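Local coordinates for conserved hypothetical protein NMB0706 (Neisseria meningitidis, PDB 1RV9), which is of unknown function but belongs to the YfiH (DUF152) family, and probably acts, like its relatives, as a purine nucleoside phosphorylase, at residues Tyr77-Ala89 / His135-Thr149. Residues are numbered along the deposited sequence; the frame is centred on the assembly and turned at random.
Sequences YLNQIHSTVVVNA and HAGWRGLAGGVLQNT. With SO4 (sulfate ion), chain B.
With CG of His135 anti to the backbone N (chi1 172°) and CG of His82 anti to its carbonyl carbon, the two imidazoles meet edge to face, planes 62° apart, in the alpha-beta-beta-alpha fold of the YfiH family. CE1 of His135 lies over the rim of the His82 ring, 3.4 Å from His82 CE1. Gln80 lays its amide over a face of His135, NE2 above the ring centre and 3.5 Å from His135 ND1, while its OE1 accepts from Met114 N. His82 and His135, with Cys118, probably correspond to the family's His-Cys-His zinc site, here modelled without metal; Asp100, in the second shell, bonds His135 ND1. His82 donates from NE2 to sulfate O4 (2.6 Å), an ion also held by His52 and Arg247; His82 ND1 shares a water with the backbone N of Gly140 and, weakly, of Gly137. A second water bridges Ser83 O and His135 O. Farther along, Thr84 CG2 packs 3.5 Å from Gly143 C, beside the Schellman turn at Gly144 that separates helices 138-143 and 145-153. Val86 CG2 reaches Thr149 OG1 (3.7 Å). Asn148 ND2 donates to Thr84 O at 2.9 Å, nearly straight at 169°, with the oxygen close to the amide plane.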
# COMPACT_ATOMS: atom_id res chain seq x y z
N TYR A 77 10.80 3.53 5.41
CA TYR A 77 9.67 4.44 5.34
C TYR A 77 10.02 5.54 4.35
O TYR A 77 11.14 6.05 4.34
CB TYR A 77 9.40 5.05 6.72
CG TYR A 77 8.90 4.05 7.74
CD1 TYR A 77 7.61 3.54 7.66
CD2 TYR A 77 9.74 3.60 8.76
CE1 TYR A 77 7.16 2.59 8.58
CE2 TYR A 77 9.29 2.65 9.68
CZ TYR A 77 8.00 2.15 9.58
OH TYR A 77 7.56 1.21 10.48
N LEU A 78 9.05 5.91 3.51
CA LEU A 78 9.28 6.93 2.50
C LEU A 78 8.48 8.19 2.78
O LEU A 78 7.49 8.16 3.51
CB LEU A 78 8.85 6.42 1.12
CG LEU A 78 9.31 5.04 0.66
CD1 LEU A 78 8.55 4.67 -0.61
CD2 LEU A 78 10.82 5.04 0.41
N ASN A 79 8.92 9.31 2.21
CA ASN A 79 8.15 10.53 2.34
C ASN A 79 7.26 10.44 1.11
O ASN A 79 7.63 10.90 0.02
CB ASN A 79 9.02 11.78 2.27
CG ASN A 79 8.20 13.05 2.33
OD1 ASN A 79 7.28 13.16 3.14
ND2 ASN A 79 8.53 14.02 1.48
N GLN A 80 6.10 9.83 1.28
CA GLN A 80 5.16 9.63 0.19
C GLN A 80 4.54 10.95 -0.26
O GLN A 80 4.06 11.73 0.55
CB GLN A 80 4.08 8.64 0.63
CG GLN A 80 4.68 7.29 1.02
CD GLN A 80 3.71 6.34 1.71
OE1 GLN A 80 4.11 5.26 2.14
NE2 GLN A 80 2.45 6.74 1.82
N ILE A 81 4.57 11.18 -1.57
CA ILE A 81 4.02 12.40 -2.14
C ILE A 81 3.06 12.13 -3.29
O ILE A 81 2.84 12.99 -4.14
CB ILE A 81 5.16 13.33 -2.63
CG1 ILE A 81 6.06 12.58 -3.61
CG2 ILE A 81 5.96 13.84 -1.45
CD1 ILE A 81 7.09 13.46 -4.29
N HIS A 82 2.49 10.93 -3.30
CA HIS A 82 1.54 10.52 -4.33
C HIS A 82 2.11 10.61 -5.74
O HIS A 82 1.41 10.95 -6.70
CB HIS A 82 0.26 11.35 -4.19
CG HIS A 82 -0.52 11.03 -2.95
ND1 HIS A 82 -1.49 10.06 -2.91
CD2 HIS A 82 -0.42 11.51 -1.69
CE1 HIS A 82 -1.96 9.95 -1.68
NE2 HIS A 82 -1.33 10.83 -0.92
N SER A 83 3.39 10.29 -5.84
CA SER A 83 4.12 10.29 -7.10
C SER A 83 4.12 8.87 -7.64
O SER A 83 3.46 7.98 -7.10
CB SER A 83 5.58 10.70 -6.86
OG SER A 83 6.29 9.66 -6.21
N THR A 84 4.86 8.66 -8.72
CA THR A 84 4.99 7.34 -9.33
C THR A 84 6.46 6.95 -9.23
O THR A 84 6.93 6.06 -9.94
CB THR A 84 4.57 7.36 -10.81
OG1 THR A 84 5.42 8.27 -11.53
CG2 THR A 84 3.12 7.80 -10.95
N VAL A 85 7.19 7.61 -8.33
CA VAL A 85 8.61 7.37 -8.14
C VAL A 85 8.93 6.14 -7.30
O VAL A 85 8.40 5.97 -6.20
CB VAL A 85 9.30 8.61 -7.51
CG1 VAL A 85 10.79 8.36 -7.32
CG2 VAL A 85 9.08 9.82 -8.40
N VAL A 86 9.80 5.30 -7.84
CA VAL A 86 10.23 4.07 -7.19
C VAL A 86 11.71 4.18 -6.84
O VAL A 86 12.51 4.65 -7.64
CB VAL A 86 10.07 2.86 -8.13
CG1 VAL A 86 10.41 1.57 -7.40
CG2 VAL A 86 8.65 2.82 -8.70
N VAL A 87 12.07 3.76 -5.63
CA VAL A 87 13.46 3.80 -5.19
C VAL A 87 13.90 2.42 -4.70
O VAL A 87 13.07 1.54 -4.49
CB VAL A 87 13.67 4.79 -4.03
CG1 VAL A 87 13.30 6.20 -4.48
CG2 VAL A 87 12.83 4.38 -2.82
N ASN A 88 15.20 2.24 -4.53
CA ASN A 88 15.72 0.98 -4.00
C ASN A 88 15.61 1.14 -2.49
O ASN A 88 16.17 2.08 -1.92
CB ASN A 88 17.18 0.76 -4.40
CG ASN A 88 17.33 0.36 -5.85
OD1 ASN A 88 16.49 -0.37 -6.40
ND2 ASN A 88 18.40 0.81 -6.49
N ALA A 89 14.87 0.25 -1.84
CA ALA A 89 14.68 0.34 -0.40
C ALA A 89 15.99 0.39 0.37
O ALA A 89 16.09 1.11 1.37
CB ALA A 89 13.83 -0.83 0.09
N HIS A 135 2.69 2.53 -2.98
CA HIS A 135 1.62 3.35 -2.41
C HIS A 135 0.75 3.78 -3.58
O HIS A 135 1.15 4.61 -4.40
CB HIS A 135 2.22 4.58 -1.73
CG HIS A 135 1.21 5.59 -1.28
ND1 HIS A 135 1.36 6.94 -1.53
CD2 HIS A 135 0.06 5.46 -0.59
CE1 HIS A 135 0.34 7.59 -1.00
NE2 HIS A 135 -0.46 6.72 -0.42
N ALA A 136 -0.45 3.21 -3.66
CA ALA A 136 -1.35 3.50 -4.75
C ALA A 136 -2.61 4.27 -4.40
O ALA A 136 -3.69 3.69 -4.27
CB ALA A 136 -1.73 2.19 -5.47
N GLY A 137 -2.46 5.58 -4.22
CA GLY A 137 -3.62 6.43 -3.98
C GLY A 137 -4.18 6.54 -5.39
O GLY A 137 -3.57 6.00 -6.32
N TRP A 138 -5.29 7.24 -5.60
CA TRP A 138 -5.81 7.31 -6.96
C TRP A 138 -4.86 8.02 -7.91
O TRP A 138 -4.77 7.66 -9.08
CB TRP A 138 -7.20 7.95 -7.00
CG TRP A 138 -7.24 9.44 -6.82
CD1 TRP A 138 -7.41 10.12 -5.65
CD2 TRP A 138 -7.16 10.43 -7.85
NE1 TRP A 138 -7.44 11.48 -5.89
CE2 TRP A 138 -7.29 11.69 -7.23
CE3 TRP A 138 -6.99 10.37 -9.24
CZ2 TRP A 138 -7.25 12.89 -7.95
CZ3 TRP A 138 -6.96 11.56 -9.96
CH2 TRP A 138 -7.09 12.80 -9.31
N ARG A 139 -4.13 9.02 -7.42
CA ARG A 139 -3.21 9.76 -8.27
C ARG A 139 -2.05 8.88 -8.74
O ARG A 139 -1.74 8.83 -9.94
CB ARG A 139 -2.67 10.99 -7.54
CG ARG A 139 -3.71 12.10 -7.40
CD ARG A 139 -3.23 13.21 -6.48
NE ARG A 139 -4.26 14.23 -6.30
CZ ARG A 139 -4.57 15.15 -7.21
NH1 ARG A 139 -3.93 15.20 -8.36
NH2 ARG A 139 -5.55 16.01 -6.96
N GLY A 140 -1.40 8.19 -7.81
CA GLY A 140 -0.29 7.34 -8.19
C GLY A 140 -0.74 6.15 -9.02
O GLY A 140 -0.03 5.70 -9.93
N LEU A 141 -1.92 5.63 -8.71
CA LEU A 141 -2.44 4.48 -9.44
C LEU A 141 -2.71 4.87 -10.89
O LEU A 141 -2.29 4.17 -11.82
CB LEU A 141 -3.72 3.96 -8.76
CG LEU A 141 -4.30 2.65 -9.29
CD1 LEU A 141 -3.27 1.54 -9.15
CD2 LEU A 141 -5.57 2.30 -8.52
N ALA A 142 -3.40 5.99 -11.08
CA ALA A 142 -3.71 6.45 -12.43
C ALA A 142 -2.44 6.92 -13.13
O ALA A 142 -2.35 6.90 -14.36
CB ALA A 142 -4.73 7.58 -12.38
N GLY A 143 -1.45 7.34 -12.34
CA GLY A 143 -0.20 7.83 -12.89
C GLY A 143 0.80 6.78 -13.33
O GLY A 143 1.74 7.09 -14.07
N GLY A 144 0.62 5.55 -12.86
CA GLY A 144 1.51 4.46 -13.25
C GLY A 144 2.52 4.00 -12.21
O GLY A 144 3.56 3.45 -12.57
N VAL A 145 2.23 4.19 -10.93
CA VAL A 145 3.17 3.76 -9.90
C VAL A 145 3.36 2.25 -9.92
O VAL A 145 4.47 1.75 -9.68
CB VAL A 145 2.73 4.22 -8.48
CG1 VAL A 145 1.46 3.51 -8.06
CG2 VAL A 145 3.86 3.97 -7.47
N LEU A 146 2.30 1.50 -10.22
CA LEU A 146 2.42 0.05 -10.25
C LEU A 146 3.28 -0.40 -11.43
O LEU A 146 4.15 -1.27 -11.27
CB LEU A 146 1.03 -0.61 -10.32
CG LEU A 146 0.11 -0.33 -9.13
CD1 LEU A 146 -1.12 -1.22 -9.21
CD2 LEU A 146 0.84 -0.59 -7.82
N GLN A 147 3.06 0.19 -12.60
CA GLN A 147 3.85 -0.17 -13.77
C GLN A 147 5.33 0.13 -13.54
O GLN A 147 6.19 -0.66 -13.92
CB GLN A 147 3.36 0.59 -15.01
CG GLN A 147 1.95 0.25 -15.46
CD GLN A 147 0.90 1.16 -14.86
OE1 GLN A 147 0.87 1.38 -13.65
NE2 GLN A 147 0.03 1.70 -15.71
N ASN A 148 5.63 1.26 -12.90
CA ASN A 148 7.02 1.62 -12.63
C ASN A 148 7.65 0.67 -11.61
O ASN A 148 8.84 0.36 -11.69
CB ASN A 148 7.12 3.06 -12.12
CG ASN A 148 6.74 4.08 -13.17
OD1 ASN A 148 6.71 3.76 -14.36
ND2 ASN A 148 6.47 5.30 -12.74
N THR A 149 6.85 0.21 -10.65
CA THR A 149 7.36 -0.71 -9.63
C THR A 149 7.70 -2.04 -10.29
O THR A 149 8.76 -2.61 -10.06
CB THR A 149 6.33 -0.92 -8.52
OG1 THR A 149 6.06 0.34 -7.88
CG2 THR A 149 6.85 -1.92 -7.48
S SO4 B . -1.58 11.45 2.83
O1 SO4 B . -1.34 12.90 2.73
O2 SO4 B . -0.98 10.94 4.08
O3 SO4 B . -3.03 11.19 2.85
O4 SO4 B . -0.97 10.76 1.68
O HOH W 1 -1.11 8.01 -4.93
O HOH W 2 1.54 7.24 -5.27